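Local coordinates for pesticidal crystal protein Cry2Aa (PDB 1I5P), which binds midgut epithelial cells of both dipteran and lepidopteran larvae and promotes their colloid-osmotic lysis as an insecticidal delta-endotoxin, at residues 503-508 with 528-533; 522-527 with 614-619; 301-306 with 443-448; 556-561 with 606-611. One frame throughout, in Å; residues are numbered along the deposited sequence.

Contact 1 (503-508 with 528-533)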
loop_
_atom_site.group_PDB
_atom_site.type_symbol
_atom_site.label_atom_id
_atom_site.label_comp_id
_atom_site.label_asym_id
_atom_site.label_seq_id
_atom_site.Cartn_x
_atom_site.Cartn_y
_atom_site.Cartn_z
ATOM N N GLN A 503 -8.191 17.739 8.138
ATOM C CA GLN A 503 -7.582 18.984 7.687
ATOM C C GLN A 503 -6.207 19.171 8.318
ATOM O O GLN A 503 -5.936 18.658 9.406
ATOM C CB GLN A 503 -8.471 20.186 8.038
ATOM C CG GLN A 503 -8.718 20.398 9.525
ATOM C CD GLN A 503 -9.417 21.721 9.805
ATOM O OE1 GLN A 503 -8.892 22.790 9.488
ATOM N NE2 GLN A 503 -10.609 21.653 10.385
ATOM N N VAL A 504 -5.345 19.903 7.618
ATOM C CA VAL A 504 -3.994 20.186 8.087
ATOM C C VAL A 504 -3.678 21.642 7.763
ATOM O O VAL A 504 -3.993 22.112 6.673
ATOM C CB VAL A 504 -2.945 19.301 7.363
ATOM C CG1 VAL A 504 -1.572 19.489 8.004
ATOM C CG2 VAL A 504 -3.364 17.837 7.408
ATOM N N ASN A 505 -3.073 22.364 8.700
ATOM C CA ASN A 505 -2.705 23.749 8.427
ATOM C C ASN A 505 -1.251 23.769 7.958
ATOM O O ASN A 505 -0.597 22.724 7.931
ATOM C CB ASN A 505 -2.892 24.627 9.674
ATOM C CG ASN A 505 -2.070 24.163 10.859
ATOM O OD1 ASN A 505 -2.179 24.724 11.949
ATOM N ND2 ASN A 505 -1.246 23.148 10.659
ATOM N N ASN A 506 -0.743 24.941 7.585
ATOM C CA ASN A 506 0.629 25.040 7.106
ATOM C C ASN A 506 0.811 24.029 5.970
ATOM O O ASN A 506 1.840 23.365 5.875
ATOM C CB ASN A 506 1.616 24.715 8.238
ATOM C CG ASN A 506 1.584 25.739 9.366
ATOM O OD1 ASN A 506 2.077 25.480 10.468
ATOM N ND2 ASN A 506 1.022 26.907 9.093
ATOM N N GLN A 507 -0.194 23.911 5.109
ATOM C CA GLN A 507 -0.131 22.952 4.007
ATOM C C GLN A 507 1.011 23.177 3.022
ATOM O O GLN A 507 1.514 22.218 2.436
ATOM C CB GLN A 507 -1.463 22.916 3.253
ATOM C CG GLN A 507 -2.600 22.333 4.080
ATOM C CD GLN A 507 -3.932 22.372 3.358
ATOM O OE1 GLN A 507 -4.381 21.370 2.789
ATOM N NE2 GLN A 507 -4.574 23.533 3.376
ATOM N N THR A 508 1.434 24.426 2.843
ATOM C CA THR A 508 2.518 24.703 1.906
ATOM C C THR A 508 3.857 24.217 2.434
ATOM O O THR A 508 4.821 24.102 1.676
ATOM C CB THR A 508 2.650 26.205 1.609
ATOM O OG1 THR A 508 2.997 26.897 2.814
ATOM C CG2 THR A 508 1.346 26.754 1.052
ATOM N N SER A 528 6.916 24.559 12.175
ATOM C CA SER A 528 6.555 24.339 13.566
ATOM C C SER A 528 5.110 24.770 13.829
ATOM O O SER A 528 4.557 25.608 13.117
ATOM C CB SER A 528 7.521 25.101 14.479
ATOM O OG SER A 528 7.435 24.641 15.814
ATOM N N ASN A 529 4.502 24.172 14.848
ATOM C CA ASN A 529 3.123 24.465 15.225
ATOM C C ASN A 529 2.110 24.117 14.133
ATOM O O ASN A 529 1.186 24.884 13.835
ATOM C CB ASN A 529 2.973 25.934 15.626
ATOM C CG ASN A 529 1.674 26.200 16.358
ATOM O OD1 ASN A 529 1.048 25.281 16.893
ATOM N ND2 ASN A 529 1.268 27.463 16.402
ATOM N N THR A 530 2.290 22.945 13.536
ATOM C CA THR A 530 1.376 22.469 12.512
ATOM C C THR A 530 0.440 21.486 13.200
ATOM O O THR A 530 0.877 20.638 13.978
ATOM C CB THR A 530 2.122 21.738 11.371
ATOM O OG1 THR A 530 2.987 22.659 10.694
ATOM C CG2 THR A 530 1.129 21.156 10.370
ATOM N N THR A 531 -0.850 21.614 12.926
ATOM C CA THR A 531 -1.838 20.730 13.516
ATOM C C THR A 531 -2.553 19.942 12.436
ATOM O O THR A 531 -3.016 20.505 11.443
ATOM C CB THR A 531 -2.892 21.516 14.325
ATOM O OG1 THR A 531 -2.269 22.103 15.474
ATOM C CG2 THR A 531 -4.016 20.593 14.774
ATOM N N ALA A 532 -2.622 18.632 12.638
ATOM C CA ALA A 532 -3.295 17.736 11.714
ATOM C C ALA A 532 -4.481 17.131 12.459
ATOM O O ALA A 532 -4.311 16.474 13.490
ATOM C CB ALA A 532 -2.339 16.631 11.249
ATOM N N ARG A 533 -5.685 17.368 11.952
ATOM C CA ARG A 533 -6.874 16.827 12.586
ATOM C C ARG A 533 -7.395 15.593 11.871
ATOM O O ARG A 533 -7.450 15.552 10.644
ATOM C CB ARG A 533 -7.994 17.869 12.640
ATOM C CG ARG A 533 -9.367 17.240 12.903
ATOM C CD ARG A 533 -10.416 18.260 13.279
ATOM N NE ARG A 533 -10.127 18.865 14.575
ATOM C CZ ARG A 533 -10.910 19.755 15.174
ATOM N NH1 ARG A 533 -12.036 20.148 14.592
ATOM N NH2 ARG A 533 -10.573 20.241 16.360
HETATM O O HOH W 1 -1.256 24.924 14.464
#
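R533 N donates to Q503 O over 2.9 Å. The return bond from Q503 N to R533 O is weak, and so is the one from N505 N to T531 O. Between them V504 and A532 form a non-hydrogen-bonded pair, where V504 CA offers its hydrogen to T531 O at 3.5 Å. V504 splits its two methyls: CG2 packs on A532 CB at 4.2 Å, while CG1 leans over T530 CG2. Next door, Q503 and R533 run side by side in the same direction, CG of Q503 against CB of R533. The guanidinium of R533 goes on to a salt bridge with D606.

Beyond V504 the strand gives way to loop and asparagines take over. N505 has CG between its backbone N and carbonyl carbon (chi1 59°), which turns the amide toward the backbone of T531. A water sits among N505 OD1 (2.7 Å), N529 O and T531 OG1, and its two protons may be shared among these and other acceptors nearby. N506 brings OD1 to 3.0 Å from T530 OG1, although the threonine hydroxyl is bonded to Q527 O. Just before the second strand N529, with positive phi, and T530 at its start both face V609. This is a G1 beta bulge, and 503-504 pairs just beyond it, within the jelly-roll beta sandwich of the C-terminal domain.

Contact 2 (522-527 with 614-619); sequences SLRFEQ and GTPFDL
F525 and F617 pair as antiparallel hydrogen-bonded neighbours, with F525 N donating to F617 O at 2.7 Å and F617 N returning the bond to F525 O. L523 and L619 make the same double link two residues along, past the non-hydrogen-bonded pair R524-D618. On the side of the leucines and phenylalanines, the two rings run side by side and point the same way. With CG of F525 anti to the carbonyl carbon (chi1 -59°) and that of F617 anti to the backbone N (178°), CD2 of F617 comes to the edge of the F525 ring, 3.7 Å from its CD1. F525 also sets CE1 3.9 Å from L619 CB.

The other side is polar. S522 OG donates to D618 OD1 at 2.8 Å, reaching it on the anti side and 27° out of the carboxylate plane. The aliphatic part of R524 lies alongside P616, CG to CB at 3.7 Å. Its guanidinium then turns back to E526 in a side-on salt bridge, NE and NH2 both gripping the one oxygen OE2, each at 2.9 Å and close to the guanidinium plane. Where the strands part, a water donates to both E526 O and G614 O.

In the next shell, K515 NZ bonds S522 OG, and F511 packs against R524 and E526. The side bearing L523, F525, F617 and L619 packs against T530, A532, Y534 and V609 of the other sheet, in the interior of the jelly-roll sandwich.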
loop_
_atom_site.group_PDB
_atom_site.type_symbol
_atom_site.label_atom_id
_atom_site.label_comp_id
_atom_site.label_asym_id
_atom_site.label_seq_id
_atom_site.Cartn_x
_atom_site.Cartn_y
_atom_site.Cartn_z
ATOM N N SER A 522 4.363 8.845 4.859
ATOM C CA SER A 522 4.248 9.648 6.065
ATOM C C SER A 522 3.955 11.107 5.732
ATOM O O SER A 522 4.043 11.529 4.572
ATOM C CB SER A 522 5.537 9.557 6.892
ATOM O OG SER A 522 6.641 10.110 6.190
ATOM N N LEU A 523 3.590 11.866 6.761
ATOM C CA LEU A 523 3.295 13.282 6.609
ATOM C C LEU A 523 4.463 14.020 7.260
ATOM O O LEU A 523 4.685 13.907 8.469
ATOM C CB LEU A 523 1.975 13.622 7.313
ATOM C CG LEU A 523 1.121 14.743 6.713
ATOM C CD1 LEU A 523 0.840 14.460 5.237
ATOM C CD2 LEU A 523 -0.190 14.861 7.499
ATOM N N ARG A 524 5.224 14.753 6.454
ATOM C CA ARG A 524 6.369 15.485 6.976
ATOM C C ARG A 524 6.040 16.951 7.229
ATOM O O ARG A 524 5.717 17.695 6.301
ATOM C CB ARG A 524 7.557 15.387 6.013
ATOM C CG ARG A 524 8.824 16.035 6.560
ATOM C CD ARG A 524 9.996 15.973 5.582
ATOM N NE ARG A 524 9.790 16.794 4.388
ATOM C CZ ARG A 524 9.673 16.309 3.156
ATOM N NH1 ARG A 524 9.736 15.000 2.945
ATOM N NH2 ARG A 524 9.513 17.130 2.129
ATOM N N PHE A 525 6.118 17.355 8.491
ATOM C CA PHE A 525 5.854 18.737 8.877
ATOM C C PHE A 525 7.177 19.500 8.868
ATOM O O PHE A 525 8.114 19.144 9.585
ATOM C CB PHE A 525 5.239 18.800 10.282
ATOM C CG PHE A 525 3.942 18.048 10.420
ATOM C CD1 PHE A 525 3.777 17.105 11.434
ATOM C CD2 PHE A 525 2.888 18.276 9.542
ATOM C CE1 PHE A 525 2.579 16.399 11.568
ATOM C CE2 PHE A 525 1.684 17.574 9.667
ATOM C CZ PHE A 525 1.532 16.635 10.683
ATOM N N GLU A 526 7.261 20.540 8.050
ATOM C CA GLU A 526 8.480 21.335 7.971
ATOM C C GLU A 526 8.319 22.663 8.692
ATOM O O GLU A 526 9.290 23.386 8.897
ATOM C CB GLU A 526 8.863 21.575 6.509
ATOM C CG GLU A 526 9.371 20.330 5.804
ATOM C CD GLU A 526 9.789 20.592 4.372
ATOM O OE1 GLU A 526 9.891 21.774 3.982
ATOM O OE2 GLU A 526 10.029 19.612 3.635
ATOM N N GLN A 527 7.083 22.979 9.069
ATOM C CA GLN A 527 6.790 24.213 9.783
ATOM C C GLN A 527 6.312 23.899 11.195
ATOM O O GLN A 527 5.417 23.077 11.394
ATOM C CB GLN A 527 5.727 25.020 9.032
ATOM C CG GLN A 527 5.190 26.210 9.811
ATOM C CD GLN A 527 4.457 27.199 8.931
ATOM O OE1 GLN A 527 4.095 26.891 7.794
ATOM N NE2 GLN A 527 4.223 28.396 9.455
ATOM N N GLY A 614 13.836 22.609 14.749
ATOM C CA GLY A 614 13.710 23.194 13.428
ATOM C C GLY A 614 13.749 22.121 12.355
ATOM O O GLY A 614 13.418 22.372 11.193
ATOM N N THR A 615 14.171 20.920 12.741
ATOM C CA THR A 615 14.227 19.795 11.814
ATOM C C THR A 615 12.812 19.280 11.560
ATOM O O THR A 615 11.951 19.351 12.438
ATOM C CB THR A 615 15.078 18.650 12.378
ATOM O OG1 THR A 615 14.820 18.516 13.780
ATOM C CG2 THR A 615 16.554 18.927 12.158
ATOM N N PRO A 616 12.560 18.743 10.358
ATOM C CA PRO A 616 11.245 18.219 9.984
ATOM C C PRO A 616 10.772 17.118 10.913
ATOM O O PRO A 616 11.573 16.483 11.594
ATOM C CB PRO A 616 11.467 17.713 8.560
ATOM C CG PRO A 616 12.578 18.597 8.064
ATOM C CD PRO A 616 13.507 18.567 9.247
ATOM N N PHE A 617 9.461 16.906 10.935
ATOM C CA PHE A 617 8.858 15.870 11.763
ATOM C C PHE A 617 8.036 14.965 10.854
ATOM O O PHE A 617 7.280 15.442 10.008
ATOM C CB PHE A 617 7.954 16.502 12.825
ATOM C CG PHE A 617 7.240 15.507 13.707
ATOM C CD1 PHE A 617 7.716 15.226 14.985
ATOM C CD2 PHE A 617 6.068 14.881 13.276
ATOM C CE1 PHE A 617 7.039 14.348 15.823
ATOM C CE2 PHE A 617 5.382 13.997 14.109
ATOM C CZ PHE A 617 5.869 13.731 15.385
ATOM N N ASP A 618 8.190 13.658 11.021
ATOM C CA ASP A 618 7.439 12.697 10.219
ATOM C C ASP A 618 6.360 12.013 11.046
ATOM O O ASP A 618 6.664 11.277 11.982
ATOM C CB ASP A 618 8.364 11.618 9.648
ATOM C CG ASP A 618 9.030 12.035 8.344
ATOM O OD1 ASP A 618 8.382 11.945 7.281
ATOM O OD2 ASP A 618 10.204 12.453 8.387
ATOM N N LEU A 619 5.100 12.263 10.703
ATOM C CA LEU A 619 3.982 11.616 11.384
ATOM C C LEU A 619 3.784 10.394 10.485
ATOM O O LEU A 619 3.277 10.521 9.367
ATOM C CB LEU A 619 2.732 12.497 11.340
ATOM C CG LEU A 619 1.790 12.504 12.550
ATOM C CD1 LEU A 619 0.375 12.730 12.043
ATOM C CD2 LEU A 619 1.870 11.205 13.339
HETATM O O HOH W 2 11.664 22.332 9.276
#

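Contact 3 (301-306 with 443-448); sequences QVNSNY and HYNQIR
Y444 carries CG anti to its backbone N (chi1 -169°), and N305 keeps CG between backbone N and carbonyl carbon (60°); together these torsions bring the tyrosine hydroxyl up against the amide. Y444 OH stops 3.1 Å from N305 CG, with ring and amide planes 50° apart. The angles between the two groups are poor for a hydrogen bond. Each has its own partner outside: I499 O for Y444 OH and A501 O for N305 ND2.

V302 packs with both methyls: CG2 against the carbonyl oxygen Q446 O (3.6 Å), CG1 on CD1 of I447 (4.2 Å), the valine and isoleucine side chains crossing at about a right angle. N445 fits against the overlapping turns Q301-S304 (type II) and N303-Y306 (type I). Its backbone N donates to a water at 2.7 Å, which in turn donates to Q301 O.

Both segments are irregular: 301-306 leads from helix 293-300 into strand 308-321, while the loop 443-448 follows helix 435-438. V302 O receives a bond from N425 in strand 422-430. Y444 is backbone-bonded to T510 and packs on I512, so these middle-domain loops rest directly against strand 510-513 of the C-terminal domain.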
loop_
_atom_site.group_PDB
_atom_site.type_symbol
_atom_site.label_atom_id
_atom_site.label_comp_id
_atom_site.label_asym_id
_atom_site.label_seq_id
_atom_site.Cartn_x
_atom_site.Cartn_y
_atom_site.Cartn_z
ATOM N N GLN A 301 -0.909 11.671 -5.066
ATOM C CA GLN A 301 -1.619 11.607 -3.790
ATOM C C GLN A 301 -2.321 12.909 -3.412
ATOM O O GLN A 301 -2.702 13.103 -2.259
ATOM C CB GLN A 301 -0.661 11.185 -2.677
ATOM C CG GLN A 301 -0.201 9.744 -2.818
ATOM C CD GLN A 301 0.713 9.326 -1.704
ATOM O OE1 GLN A 301 0.258 8.946 -0.624
ATOM N NE2 GLN A 301 2.019 9.397 -1.951
ATOM N N VAL A 302 -2.484 13.803 -4.380
ATOM C CA VAL A 302 -3.162 15.063 -4.116
ATOM C C VAL A 302 -4.615 14.760 -3.769
ATOM O O VAL A 302 -5.296 14.041 -4.497
ATOM C CB VAL A 302 -3.109 16.004 -5.344
ATOM C CG1 VAL A 302 -4.195 17.085 -5.236
ATOM C CG2 VAL A 302 -1.738 16.650 -5.433
ATOM N N ASN A 303 -5.074 15.313 -2.652
ATOM C CA ASN A 303 -6.441 15.119 -2.183
ATOM C C ASN A 303 -6.711 13.666 -1.801
ATOM O O ASN A 303 -7.834 13.191 -1.936
ATOM C CB ASN A 303 -7.448 15.556 -3.256
ATOM C CG ASN A 303 -7.494 17.069 -3.449
ATOM O OD1 ASN A 303 -7.051 17.827 -2.591
ATOM N ND2 ASN A 303 -8.058 17.510 -4.572
ATOM N N SER A 304 -5.686 12.960 -1.331
ATOM C CA SER A 304 -5.845 11.561 -0.933
ATOM C C SER A 304 -6.750 11.411 0.281
ATOM O O SER A 304 -7.284 10.332 0.526
ATOM C CB SER A 304 -4.488 10.932 -0.604
ATOM O OG SER A 304 -3.877 10.385 -1.762
ATOM N N ASN A 305 -6.913 12.488 1.044
ATOM C CA ASN A 305 -7.747 12.444 2.236
ATOM C C ASN A 305 -9.220 12.695 1.922
ATOM O O ASN A 305 -10.079 12.596 2.798
ATOM C CB ASN A 305 -7.239 13.450 3.271
ATOM C CG ASN A 305 -7.245 14.875 2.759
ATOM O OD1 ASN A 305 -6.858 15.144 1.626
ATOM N ND2 ASN A 305 -7.679 15.803 3.606
ATOM N N TYR A 306 -9.515 13.009 0.664
ATOM C CA TYR A 306 -10.891 13.245 0.248
ATOM C C TYR A 306 -11.497 11.984 -0.359
ATOM O O TYR A 306 -10.784 11.016 -0.647
ATOM C CB TYR A 306 -10.958 14.390 -0.767
ATOM C CG TYR A 306 -10.813 15.754 -0.135
ATOM C CD1 TYR A 306 -9.557 16.292 0.126
ATOM C CD2 TYR A 306 -11.938 16.477 0.266
ATOM C CE1 TYR A 306 -9.418 17.517 0.778
ATOM C CE2 TYR A 306 -11.813 17.699 0.918
ATOM C CZ TYR A 306 -10.555 18.213 1.172
ATOM O OH TYR A 306 -10.453 19.413 1.832
ATOM N N HIS A 443 3.177 20.035 -2.392
ATOM C CA HIS A 443 3.001 19.900 -0.954
ATOM C C HIS A 443 1.648 19.241 -0.735
ATOM O O HIS A 443 0.942 18.937 -1.704
ATOM C CB HIS A 443 3.074 21.267 -0.251
ATOM C CG HIS A 443 2.007 22.236 -0.661
ATOM N ND1 HIS A 443 0.691 22.104 -0.273
ATOM C CD2 HIS A 443 2.070 23.370 -1.399
ATOM C CE1 HIS A 443 -0.011 23.116 -0.753
ATOM N NE2 HIS A 443 0.803 23.898 -1.440
ATOM N N TYR A 444 1.289 19.006 0.524
ATOM C CA TYR A 444 0.023 18.362 0.856
ATOM C C TYR A 444 -1.162 19.048 0.172
ATOM O O TYR A 444 -1.382 20.250 0.337
ATOM C CB TYR A 444 -0.180 18.365 2.372
ATOM C CG TYR A 444 -1.322 17.493 2.842
ATOM C CD1 TYR A 444 -1.183 16.102 2.912
ATOM C CD2 TYR A 444 -2.544 18.055 3.216
ATOM C CE1 TYR A 444 -2.236 15.292 3.349
ATOM C CE2 TYR A 444 -3.604 17.257 3.653
ATOM C CZ TYR A 444 -3.439 15.875 3.719
ATOM O OH TYR A 444 -4.475 15.090 4.161
ATOM N N ASN A 445 -1.918 18.270 -0.602
ATOM C CA ASN A 445 -3.086 18.768 -1.318
ATOM C C ASN A 445 -2.850 20.041 -2.116
ATOM O O ASN A 445 -3.756 20.858 -2.268
ATOM C CB ASN A 445 -4.255 18.992 -0.349
ATOM C CG ASN A 445 -4.866 17.693 0.132
ATOM O OD1 ASN A 445 -5.799 17.691 0.939
ATOM N ND2 ASN A 445 -4.346 16.577 -0.365
ATOM N N GLN A 446 -1.640 20.219 -2.626
ATOM C CA GLN A 446 -1.372 21.400 -3.422
ATOM C C GLN A 446 -2.107 21.287 -4.740
ATOM O O GLN A 446 -2.074 20.244 -5.391
ATOM C CB GLN A 446 0.122 21.558 -3.697
ATOM C CG GLN A 446 0.428 22.565 -4.802
ATOM C CD GLN A 446 1.866 23.031 -4.790
ATOM O OE1 GLN A 446 2.778 22.270 -4.459
ATOM N NE2 GLN A 446 2.082 24.284 -5.169
ATOM N N ILE A 447 -2.781 22.362 -5.125
ATOM C CA ILE A 447 -3.503 22.380 -6.381
ATOM C C ILE A 447 -2.658 23.145 -7.390
ATOM O O ILE A 447 -2.580 24.371 -7.350
ATOM C CB ILE A 447 -4.876 23.062 -6.233
ATOM C CG1 ILE A 447 -5.718 22.312 -5.194
ATOM C CG2 ILE A 447 -5.584 23.096 -7.577
ATOM C CD1 ILE A 447 -5.989 20.850 -5.541
ATOM N N ARG A 448 -2.004 22.408 -8.280
ATOM C CA ARG A 448 -1.164 23.020 -9.303
ATOM C C ARG A 448 -1.507 22.387 -10.646
ATOM O O ARG A 448 -1.717 21.175 -10.731
ATOM C CB ARG A 448 0.320 22.786 -8.989
ATOM C CG ARG A 448 1.264 23.758 -9.687
ATOM C CD ARG A 448 2.660 23.162 -9.901
ATOM N NE ARG A 448 3.387 22.883 -8.660
ATOM C CZ ARG A 448 4.517 22.179 -8.604
ATOM N NH1 ARG A 448 5.043 21.682 -9.716
ATOM N NH2 ARG A 448 5.124 21.970 -7.444
HETATM O O HOH W 3 -1.277 15.665 -1.162
#

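Contact 4 (556-561 with 606-611); sequences TIRVTI and DINVTL
Backbone bonds come first, and they run in regular pairs: T556 with T610, R558 with N608 and T560 with D606, each joined in both directions. T556 N to T610 O measures 2.8 Å and R558 N to N608 O also 2.8 Å. Between these pairs, CA hydrogens point at carbonyls, the shortest case being V559 CA to D606 O at 3.2 Å.

The apolar contacts lie on the side of I557, V559, I607 and V609. Across the strands I557 CG2 approaches I607 CG2 at 4.3 Å, and the group meets L547, F617 and L619 of the opposing sheet. This is the inner side of one layer of the jelly-roll sandwich, its strands antiparallel and flanked by 564-571 on one side and 530-537 on the other.

Polar contacts occupy the opposite side. R558 and N608 extend side by side, their guanidinium and amide planes nearly perpendicular at 85°. R558, extended from CG to NE, brings NH1 2.9 Å from a water that lies in its guanidinium plane and accepts from it. The same water is 2.7 Å from N608 OD1 and 2.7 Å from T610 OG1, and T556 O is also within bonding distance; these atoms may share its protons. N608 ND2 turns instead to N529 OD1 and T531 OG1. At the far end a second water lies within bonding distance of T560 O and D606 OD2.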
loop_
_atom_site.group_PDB
_atom_site.type_symbol
_atom_site.label_atom_id
_atom_site.label_comp_id
_atom_site.label_asym_id
_atom_site.label_seq_id
_atom_site.Cartn_x
_atom_site.Cartn_y
_atom_site.Cartn_z
ATOM N N THR A 556 7.996 18.461 19.901
ATOM C CA THR A 556 7.018 18.317 20.967
ATOM C C THR A 556 5.665 17.973 20.365
ATOM O O THR A 556 5.195 18.640 19.441
ATOM C CB THR A 556 6.886 19.614 21.785
ATOM O OG1 THR A 556 8.161 19.955 22.343
ATOM C CG2 THR A 556 5.875 19.434 22.917
ATOM N N ILE A 557 5.040 16.929 20.894
ATOM C CA ILE A 557 3.742 16.499 20.402
ATOM C C ILE A 557 2.629 16.834 21.387
ATOM O O ILE A 557 2.719 16.523 22.573
ATOM C CB ILE A 557 3.718 14.976 20.145
ATOM C CG1 ILE A 557 4.858 14.576 19.209
ATOM C CG2 ILE A 557 2.391 14.578 19.515
ATOM C CD1 ILE A 557 4.976 13.082 18.999
ATOM N N ARG A 558 1.583 17.480 20.883
ATOM C CA ARG A 558 0.430 17.838 21.699
ATOM C C ARG A 558 -0.812 17.225 21.066
ATOM O O ARG A 558 -1.245 17.631 19.984
ATOM C CB ARG A 558 0.278 19.358 21.796
ATOM C CG ARG A 558 1.306 20.026 22.710
ATOM C CD ARG A 558 1.117 21.536 22.752
ATOM N NE ARG A 558 1.947 22.169 23.778
ATOM C CZ ARG A 558 3.268 22.302 23.710
ATOM N NH1 ARG A 558 3.934 21.850 22.655
ATOM N NH2 ARG A 558 3.923 22.891 24.702
ATOM N N VAL A 559 -1.370 16.231 21.743
ATOM C CA VAL A 559 -2.551 15.543 21.250
ATOM C C VAL A 559 -3.781 15.960 22.041
ATOM O O VAL A 559 -3.788 15.919 23.269
ATOM C CB VAL A 559 -2.380 14.011 21.354
ATOM C CG1 VAL A 559 -3.623 13.313 20.829
ATOM C CG2 VAL A 559 -1.151 13.576 20.574
ATOM N N THR A 560 -4.819 16.366 21.324
ATOM C CA THR A 560 -6.054 16.777 21.959
ATOM C C THR A 560 -7.181 15.882 21.474
ATOM O O THR A 560 -7.466 15.805 20.274
ATOM C CB THR A 560 -6.385 18.245 21.641
ATOM O OG1 THR A 560 -5.275 19.070 22.014
ATOM C CG2 THR A 560 -7.614 18.697 22.418
ATOM N N ILE A 561 -7.809 15.198 22.424
ATOM C CA ILE A 561 -8.908 14.294 22.137
ATOM C C ILE A 561 -9.685 14.059 23.434
ATOM O O ILE A 561 -9.088 13.947 24.504
ATOM C CB ILE A 561 -8.369 12.952 21.580
ATOM C CG1 ILE A 561 -9.527 12.023 21.222
ATOM C CG2 ILE A 561 -7.418 12.308 22.587
ATOM C CD1 ILE A 561 -9.091 10.804 20.429
ATOM N N ASP A 606 -6.675 15.730 17.396
ATOM C CA ASP A 606 -5.789 16.791 16.936
ATOM C C ASP A 606 -4.356 16.508 17.342
ATOM O O ASP A 606 -4.055 16.302 18.515
ATOM C CB ASP A 606 -6.231 18.149 17.492
ATOM C CG ASP A 606 -7.575 18.588 16.955
ATOM O OD1 ASP A 606 -7.831 18.379 15.751
ATOM O OD2 ASP A 606 -8.374 19.153 17.736
ATOM N N ILE A 607 -3.480 16.475 16.348
ATOM C CA ILE A 607 -2.068 16.224 16.582
ATOM C C ILE A 607 -1.275 17.477 16.223
ATOM O O ILE A 607 -1.130 17.820 15.047
ATOM C CB ILE A 607 -1.573 15.027 15.738
ATOM C CG1 ILE A 607 -2.403 13.779 16.074
ATOM C CG2 ILE A 607 -0.106 14.768 16.014
ATOM C CD1 ILE A 607 -1.994 12.516 15.318
ATOM N N ASN A 608 -0.780 18.168 17.246
ATOM C CA ASN A 608 -0.005 19.384 17.049
ATOM C C ASN A 608 1.472 19.124 17.295
ATOM O O ASN A 608 1.856 18.544 18.309
ATOM C CB ASN A 608 -0.513 20.493 17.970
ATOM C CG ASN A 608 0.374 21.727 17.944
ATOM O OD1 ASN A 608 1.383 21.797 18.647
ATOM N ND2 ASN A 608 0.008 22.699 17.122
ATOM N N VAL A 609 2.302 19.560 16.357
ATOM C CA VAL A 609 3.728 19.340 16.477
ATOM C C VAL A 609 4.542 20.620 16.525
ATOM O O VAL A 609 4.365 21.528 15.710
ATOM C CB VAL A 609 4.250 18.461 15.317
ATOM C CG1 VAL A 609 5.762 18.293 15.428
ATOM C CG2 VAL A 609 3.564 17.102 15.347
ATOM N N THR A 610 5.435 20.673 17.504
ATOM C CA THR A 610 6.326 21.802 17.693
ATOM C C THR A 610 7.695 21.316 17.243
ATOM O O THR A 610 8.198 20.322 17.764
ATOM C CB THR A 610 6.410 22.202 19.179
ATOM O OG1 THR A 610 5.106 22.561 19.652
ATOM C CG2 THR A 610 7.356 23.377 19.363
ATOM N N LEU A 611 8.287 21.994 16.265
ATOM C CA LEU A 611 9.603 21.604 15.771
ATOM C C LEU A 611 10.670 22.369 16.537
ATOM O O LEU A 611 11.225 23.350 16.046
ATOM C CB LEU A 611 9.724 21.901 14.274
ATOM C CG LEU A 611 8.767 21.146 13.352
ATOM C CD1 LEU A 611 9.058 21.532 11.911
ATOM C CD2 LEU A 611 8.925 19.640 13.547
HETATM O O HOH W 4 3.328 20.611 20.113
HETATM O O HOH W 5 -9.740 16.947 19.260
#

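Overall arrangement
Contacts 1, 2 and 4 belong to the C-terminal sandwich and are partly buried, each with an apolar inner side and a more polar outer one, whereas contact 3 joins two middle-domain loops and is the most buried. Contacts 1 and 4 share a sheet, strand 530-537 neighbouring 602-610, and the R533-D606 salt bridge spans them. Contact 2 lies in the facing layer, its phenylalanines packed against both. Contact 3 reaches contacts 1 and 2 through Y444, which touches V504 and L523, but stays about 12 Å from contact 4 at the nearest atoms. Regular strand pairing dominates contacts 2 and 4, contact 1 frays into asparagines and water, and contact 3 has no strand pairing; packing and a water bridge are its clear features.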